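PDB 3OYX: malate synthase from Haloferax volcanii, which catalyses the magnesium-dependent condensation of acetyl-CoA with glyoxylate and the hydrolysis of the resulting malyl-CoA to malate and CoA in the glyoxylate cycle. Local coordinates for residues D192-M197 with G204-W209; S154-S159 with L185-E190. All coordinates share one frame; numbering follows the deposited sequence.

Both contacts lie at the C-terminal end of the eight parallel strands, where the beta/alpha barrel holds magnesium and glyoxylate. They come in series along the chain: interaction 2 pairs the adjacent strands 152-157 and 183-188, and the second of these runs through G189 straight into helix 190-196, the first partner of interaction 1. That helix then packs on the loop 204-209 leading to helix 210-223. The two centres are 13 Å apart, yet the contacts meet at the metal, to which E158 of interaction 2 and D192 of interaction 1 each give one carboxylate oxygen. One strand-helix junction thus links barrel wall, metal site and the following loop.

Interaction 1: D192-M197 with G204-W209. With MG (magnesium ion), chain D; K (potassium ion), chain J; GLV (glyoxylic acid), chain B.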
loop_
_atom_site.group_PDB
_atom_site.type_symbol
_atom_site.label_atom_id
_atom_site.label_comp_id
_atom_site.label_asym_id
_atom_site.label_seq_id
_atom_site.Cartn_x
_atom_site.Cartn_y
_atom_site.Cartn_z
ATOM N N ASP A 192 -10.551 12.706 -9.757
ATOM C CA ASP A 192 -9.922 12.346 -10.988
ATOM C C ASP A 192 -9.158 11.049 -10.817
ATOM O O ASP A 192 -9.078 10.257 -11.771
ATOM C CB ASP A 192 -8.989 13.457 -11.380
ATOM C CG ASP A 192 -9.725 14.622 -11.985
ATOM O OD1 ASP A 192 -10.500 14.331 -12.908
ATOM O OD2 ASP A 192 -9.550 15.786 -11.539
ATOM N N TYR A 193 -8.667 10.786 -9.600
ATOM C CA TYR A 193 -7.962 9.531 -9.332
ATOM C C TYR A 193 -8.844 8.302 -9.527
ATOM O O TYR A 193 -8.390 7.314 -10.156
ATOM C CB TYR A 193 -7.335 9.551 -7.946
ATOM C CG TYR A 193 -6.552 8.328 -7.502
ATOM C CD1 TYR A 193 -5.199 8.205 -7.801
ATOM C CD2 TYR A 193 -7.158 7.350 -6.709
ATOM C CE1 TYR A 193 -4.459 7.098 -7.378
ATOM C CE2 TYR A 193 -6.458 6.258 -6.249
ATOM C CZ TYR A 193 -5.085 6.134 -6.580
ATOM O OH TYR A 193 -4.384 5.022 -6.141
ATOM N N THR A 194 -10.100 8.379 -9.068
ATOM C CA THR A 194 -11.083 7.308 -9.243
ATOM C C THR A 194 -11.230 7.007 -10.686
ATOM O O THR A 194 -11.184 5.849 -11.071
ATOM C CB THR A 194 -12.464 7.654 -8.644
ATOM O OG1 THR A 194 -12.299 7.739 -7.241
ATOM C CG2 THR A 194 -13.532 6.524 -8.896
ATOM N N LYS A 195 -11.331 8.059 -11.487
ATOM C CA LYS A 195 -11.380 7.910 -12.915
ATOM C C LYS A 195 -10.118 7.272 -13.524
ATOM O O LYS A 195 -10.186 6.331 -14.307
ATOM C CB LYS A 195 -11.569 9.318 -13.502
ATOM C CG LYS A 195 -11.589 9.299 -14.997
ATOM C CD LYS A 195 -11.332 10.707 -15.623
ATOM C CE LYS A 195 -10.257 11.685 -14.997
ATOM N NZ LYS A 195 -8.859 11.232 -14.788
ATOM N N ASP A 196 -8.944 7.823 -13.238
ATOM C CA ASP A 196 -7.719 7.327 -13.861
ATOM C C ASP A 196 -7.489 5.855 -13.503
ATOM O O ASP A 196 -6.959 5.120 -14.327
ATOM C CB ASP A 196 -6.554 8.164 -13.371
ATOM C CG ASP A 196 -5.249 7.784 -14.013
ATOM O OD1 ASP A 196 -5.064 8.169 -15.189
ATOM O OD2 ASP A 196 -4.417 7.127 -13.336
ATOM N N MET A 197 -7.899 5.445 -12.290
ATOM C CA MET A 197 -7.811 4.061 -11.837
ATOM C C MET A 197 -8.986 3.198 -12.370
ATOM O O MET A 197 -8.992 1.963 -12.157
ATOM C CB MET A 197 -7.799 3.994 -10.297
ATOM C CG MET A 197 -6.594 4.693 -9.629
ATOM S SD MET A 197 -5.167 3.602 -9.838
ATOM C CE MET A 197 -5.426 2.500 -8.446
ATOM N N GLY A 204 -21.902 5.255 -6.821
ATOM C CA GLY A 204 -21.117 6.303 -7.501
ATOM C C GLY A 204 -20.516 7.255 -6.467
ATOM O O GLY A 204 -20.053 8.325 -6.849
ATOM N N GLU A 205 -20.546 6.915 -5.163
ATOM C CA GLU A 205 -19.808 7.685 -4.113
ATOM C C GLU A 205 -18.314 7.291 -4.236
ATOM O O GLU A 205 -17.991 6.227 -4.747
ATOM C CB GLU A 205 -20.354 7.483 -2.674
ATOM C CG GLU A 205 -19.635 6.412 -1.790
ATOM C CD GLU A 205 -19.654 6.625 -0.217
ATOM O OE1 GLU A 205 -18.902 7.483 0.353
ATOM O OE2 GLU A 205 -20.379 5.863 0.473
ATOM N N LEU A 206 -17.387 8.160 -3.863
ATOM C CA LEU A 206 -15.993 7.836 -4.074
ATOM C C LEU A 206 -15.485 6.648 -3.233
ATOM O O LEU A 206 -15.747 6.563 -2.010
ATOM C CB LEU A 206 -15.160 9.076 -3.769
ATOM C CG LEU A 206 -15.239 10.214 -4.773
ATOM C CD1 LEU A 206 -14.346 11.313 -4.266
ATOM C CD2 LEU A 206 -14.907 9.807 -6.235
ATOM N N PRO A 207 -14.672 5.759 -3.839
ATOM C CA PRO A 207 -13.989 4.883 -2.879
ATOM C C PRO A 207 -13.149 5.694 -1.862
ATOM O O PRO A 207 -12.773 6.874 -2.101
ATOM C CB PRO A 207 -13.039 4.045 -3.756
ATOM C CG PRO A 207 -13.459 4.289 -5.166
ATOM C CD PRO A 207 -14.102 5.648 -5.190
ATOM N N ALA A 208 -12.812 5.021 -0.767
ATOM C CA ALA A 208 -12.054 5.594 0.313
ATOM C C ALA A 208 -10.526 5.631 0.040
ATOM O O ALA A 208 -9.789 6.429 0.639
ATOM C CB ALA A 208 -12.420 4.835 1.601
ATOM N N TRP A 209 -10.037 4.761 -0.852
ATOM C CA TRP A 209 -8.602 4.725 -1.250
ATOM C C TRP A 209 -7.624 4.887 -0.075
ATOM O O TRP A 209 -6.728 5.743 -0.072
ATOM C CB TRP A 209 -8.339 5.829 -2.241
ATOM C CG TRP A 209 -9.100 5.725 -3.507
ATOM C CD1 TRP A 209 -10.044 6.604 -3.972
ATOM C CD2 TRP A 209 -8.918 4.740 -4.543
ATOM N NE1 TRP A 209 -10.472 6.212 -5.230
ATOM C CE2 TRP A 209 -9.812 5.068 -5.594
ATOM C CE3 TRP A 209 -8.093 3.617 -4.677
ATOM C CZ2 TRP A 209 -9.906 4.323 -6.756
ATOM C CZ3 TRP A 209 -8.191 2.860 -5.835
ATOM C CH2 TRP A 209 -9.099 3.213 -6.863
HETATM MG MG MG D . -9.047 16.697 -9.861
HETATM K K K J . -6.991 0.220 -12.806
HETATM C C1 GLV B . -9.253 16.986 -7.206
HETATM O O1 GLV B . -9.023 17.664 -8.214
HETATM C C2 GLV B . -9.986 15.747 -7.498
HETATM O O2 GLV B . -10.448 15.108 -6.556
HETATM O O3 GLV B . -10.064 15.315 -8.784
HETATM O O HOH W 1 -10.914 17.957 -10.212
HETATM O O HOH W 2 -8.003 18.108 -10.976
#
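The indole of W209 packs on the flank of helix 190-196, meeting T194 at its edge and Y193 over one face. Its NE1-H points at T194 OG1, 3.1 Å from NE1, along a nearly straight line (169°) with the oxygen in the indole plane. T194 OG1 also bonds to the backbone O of E190 one turn earlier, so the hydroxyl accepts from the indole and gives to the helix. That second bond is possible because T194 OG1 lies beside its own backbone N (chi1 -66°), turned back toward the preceding turn. P207 CD approaches T194 OG1 to 3.4 Å, and L206 CD2 comes to 3.5 Å from the same oxygen, so apolar groups shield this pair.

Y193 makes a T-shaped stack: its CE2 edge stands over the W209 face, CE2 to CD2 3.4 Å, with the planes at 84° and the centroid of the tyrosine ring 4.8 Å from that of the six-membered ring of the indole. P207 CB lies over the opposite face, toward its rim. M197, its chain bent, packs against the six-membered ring of the indole, CB to W209 CH2 3.8 Å, and lays CG over the centre of the Y193 ring. The tyrosine OH is taken by E163.

At the other end of the segment, D192 OD2 binds magnesium at 2.0 Å and D192 N donates to glyoxylate O3 at 2.8 Å. M197 O shares the potassium ion with S217, S221 and G252 of the second subunit, whose H214 packs on Y193 and K251 on W209. W209 occupies the N-cap position of helix 210-223, so the contact fastens the start of that helix to helix 190-196, next to the trimer interface.

Interaction 2: S154-S159 with L185-E190; sequences SVIIES and LLVDGE. With MG (magnesium ion), chain D; GLV (glyoxylic acid), chain B.
Neighbouring parallel strands of the barrel, 152-157 and 183-188, pair here from V155 with L186 to I157 with D188, their short axes crossing at -24°. The backbone bonds alternate between the strands: V155 N to L185 O (3.0 Å), V187 N to V155 O (3.1 Å) and I157 N to V187 O (2.8 Å). Two more bonds flank the paired residues. G189 N donates to I157 O (3.0 Å) from above the carbonyl plane, where the strands run out into the loops, and at the other end S154 OG accepts from L185 N at 3.1 Å. With an alanine in place of S154, L185 N is likely to lose this acceptor and a gap to open beside L185 CB.

In this barrel sheet the side chains alternate between two faces. I156 and V187 share the face toward the barrel interior, CD1 of the isoleucine lying against the valine CB, while I156 CG2 reaches the CA of G189. On the helix-covered face V155 CG2 and L186 CD2 run side by side at 3.6 Å, with I157 next along, under W130 of helix 127-143; D188 OD1 lies near I157 CB and bonds to T216 of helix 210-223.

Past the strand end, E158 CB rests against G189 O. E158 CG is set between the backbone N and the carbonyl carbon, and the extended chain beyond carries OE1 to magnesium at 2.1 Å. That metal bond, together with E123 N and a metal-bound water at OE2, limits the carboxylate's rotation, while D192, glyoxylate O1 and O3 and two waters complete the metal's shell.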
loop_
_atom_site.group_PDB
_atom_site.type_symbol
_atom_site.label_atom_id
_atom_site.label_comp_id
_atom_site.label_asym_id
_atom_site.label_seq_id
_atom_site.Cartn_x
_atom_site.Cartn_y
_atom_site.Cartn_z
ATOM N N SER A 154 2.575 22.961 -5.625
ATOM C CA SER A 154 1.890 21.897 -4.942
ATOM C C SER A 154 1.240 21.056 -6.002
ATOM O O SER A 154 0.799 21.586 -7.043
ATOM C CB SER A 154 0.796 22.433 -4.001
ATOM O OG SER A 154 1.339 23.102 -2.871
ATOM N N VAL A 155 1.127 19.747 -5.792
ATOM C CA VAL A 155 0.598 18.983 -6.890
ATOM C C VAL A 155 -0.604 18.258 -6.391
ATOM O O VAL A 155 -0.661 17.958 -5.195
ATOM C CB VAL A 155 1.671 18.039 -7.428
ATOM C CG1 VAL A 155 2.809 18.891 -8.062
ATOM C CG2 VAL A 155 2.199 17.149 -6.300
ATOM N N ILE A 156 -1.562 18.012 -7.273
ATOM C CA ILE A 156 -2.646 17.149 -6.958
ATOM C C ILE A 156 -2.190 15.770 -7.412
ATOM O O ILE A 156 -1.787 15.572 -8.591
ATOM C CB ILE A 156 -3.958 17.526 -7.702
ATOM C CG1 ILE A 156 -4.369 19.003 -7.499
ATOM C CG2 ILE A 156 -5.086 16.649 -7.181
ATOM C CD1 ILE A 156 -4.629 19.434 -6.077
ATOM N N ILE A 157 -2.213 14.812 -6.490
ATOM C CA ILE A 157 -1.973 13.436 -6.821
ATOM C C ILE A 157 -3.276 12.793 -7.289
ATOM O O ILE A 157 -4.134 12.393 -6.476
ATOM C CB ILE A 157 -1.423 12.686 -5.623
ATOM C CG1 ILE A 157 -0.213 13.481 -5.074
ATOM C CG2 ILE A 157 -1.177 11.172 -6.045
ATOM C CD1 ILE A 157 1.126 13.322 -5.864
ATOM N N GLU A 158 -3.455 12.700 -8.599
ATOM C CA GLU A 158 -4.749 12.163 -9.057
ATOM C C GLU A 158 -4.646 11.282 -10.284
ATOM O O GLU A 158 -5.581 11.246 -11.127
ATOM C CB GLU A 158 -5.747 13.300 -9.321
ATOM C CG GLU A 158 -5.271 14.402 -10.261
ATOM C CD GLU A 158 -6.124 15.688 -10.146
ATOM O OE1 GLU A 158 -7.228 15.654 -9.551
ATOM O OE2 GLU A 158 -5.675 16.744 -10.634
ATOM N N SER A 159 -3.503 10.597 -10.364
ATOM C CA SER A 159 -3.297 9.487 -11.272
ATOM C C SER A 159 -2.389 8.474 -10.645
ATOM O O SER A 159 -1.636 8.814 -9.707
ATOM C CB SER A 159 -2.664 9.984 -12.551
ATOM O OG SER A 159 -1.398 10.547 -12.291
ATOM N N LEU A 185 2.808 21.185 -1.007
ATOM C CA LEU A 185 1.775 20.158 -0.726
ATOM C C LEU A 185 1.635 18.966 -1.703
ATOM O O LEU A 185 1.751 19.119 -2.946
ATOM C CB LEU A 185 0.382 20.778 -0.575
ATOM C CG LEU A 185 0.178 22.017 0.287
ATOM C CD1 LEU A 185 -1.191 22.591 -0.026
ATOM C CD2 LEU A 185 0.304 21.687 1.735
ATOM N N LEU A 186 1.310 17.800 -1.143
ATOM C CA LEU A 186 0.968 16.656 -1.961
ATOM C C LEU A 186 -0.455 16.384 -1.545
ATOM O O LEU A 186 -0.718 15.991 -0.383
ATOM C CB LEU A 186 1.836 15.443 -1.643
ATOM C CG LEU A 186 3.330 15.748 -1.702
ATOM C CD1 LEU A 186 4.149 14.507 -1.296
ATOM C CD2 LEU A 186 3.641 16.283 -3.107
ATOM N N VAL A 187 -1.368 16.611 -2.494
ATOM C CA VAL A 187 -2.757 16.763 -2.161
ATOM C C VAL A 187 -3.427 15.661 -2.936
ATOM O O VAL A 187 -3.378 15.703 -4.150
ATOM C CB VAL A 187 -3.317 18.100 -2.753
ATOM C CG1 VAL A 187 -4.807 18.298 -2.387
ATOM C CG2 VAL A 187 -2.454 19.321 -2.363
ATOM N N ASP A 188 -4.132 14.752 -2.273
ATOM C CA ASP A 188 -4.887 13.731 -2.989
ATOM C C ASP A 188 -6.050 14.331 -3.738
ATOM O O ASP A 188 -6.719 15.209 -3.245
ATOM C CB ASP A 188 -5.347 12.604 -2.042
ATOM C CG ASP A 188 -4.190 11.708 -1.656
ATOM O OD1 ASP A 188 -3.275 11.690 -2.516
ATOM O OD2 ASP A 188 -4.151 11.085 -0.550
ATOM N N GLY A 189 -6.300 13.834 -4.938
ATOM C CA GLY A 189 -7.495 14.225 -5.676
ATOM C C GLY A 189 -8.257 12.980 -6.010
ATOM O O GLY A 189 -8.186 12.450 -7.122
ATOM N N GLU A 190 -8.996 12.515 -5.007
ATOM C CA GLU A 190 -9.766 11.273 -5.128
ATOM C C GLU A 190 -10.734 11.250 -6.318
ATOM O O GLU A 190 -11.089 10.153 -6.794
ATOM C CB GLU A 190 -10.517 10.910 -3.838
ATOM C CG GLU A 190 -9.659 10.185 -2.851
ATOM C CD GLU A 190 -8.954 11.121 -1.924
ATOM O OE1 GLU A 190 -8.808 12.328 -2.236
ATOM O OE2 GLU A 190 -8.539 10.651 -0.850
HETATM MG MG MG D . -9.047 16.697 -9.861
HETATM C C1 GLV B . -9.253 16.986 -7.206
HETATM O O1 GLV B . -9.023 17.664 -8.214
HETATM C C2 GLV B . -9.986 15.747 -7.498
HETATM O O2 GLV B . -10.448 15.108 -6.556
HETATM O O3 GLV B . -10.064 15.315 -8.784
HETATM O O HOH W 2 -8.003 18.108 -10.976
HETATM O O HOH W 1 -10.914 17.957 -10.212
#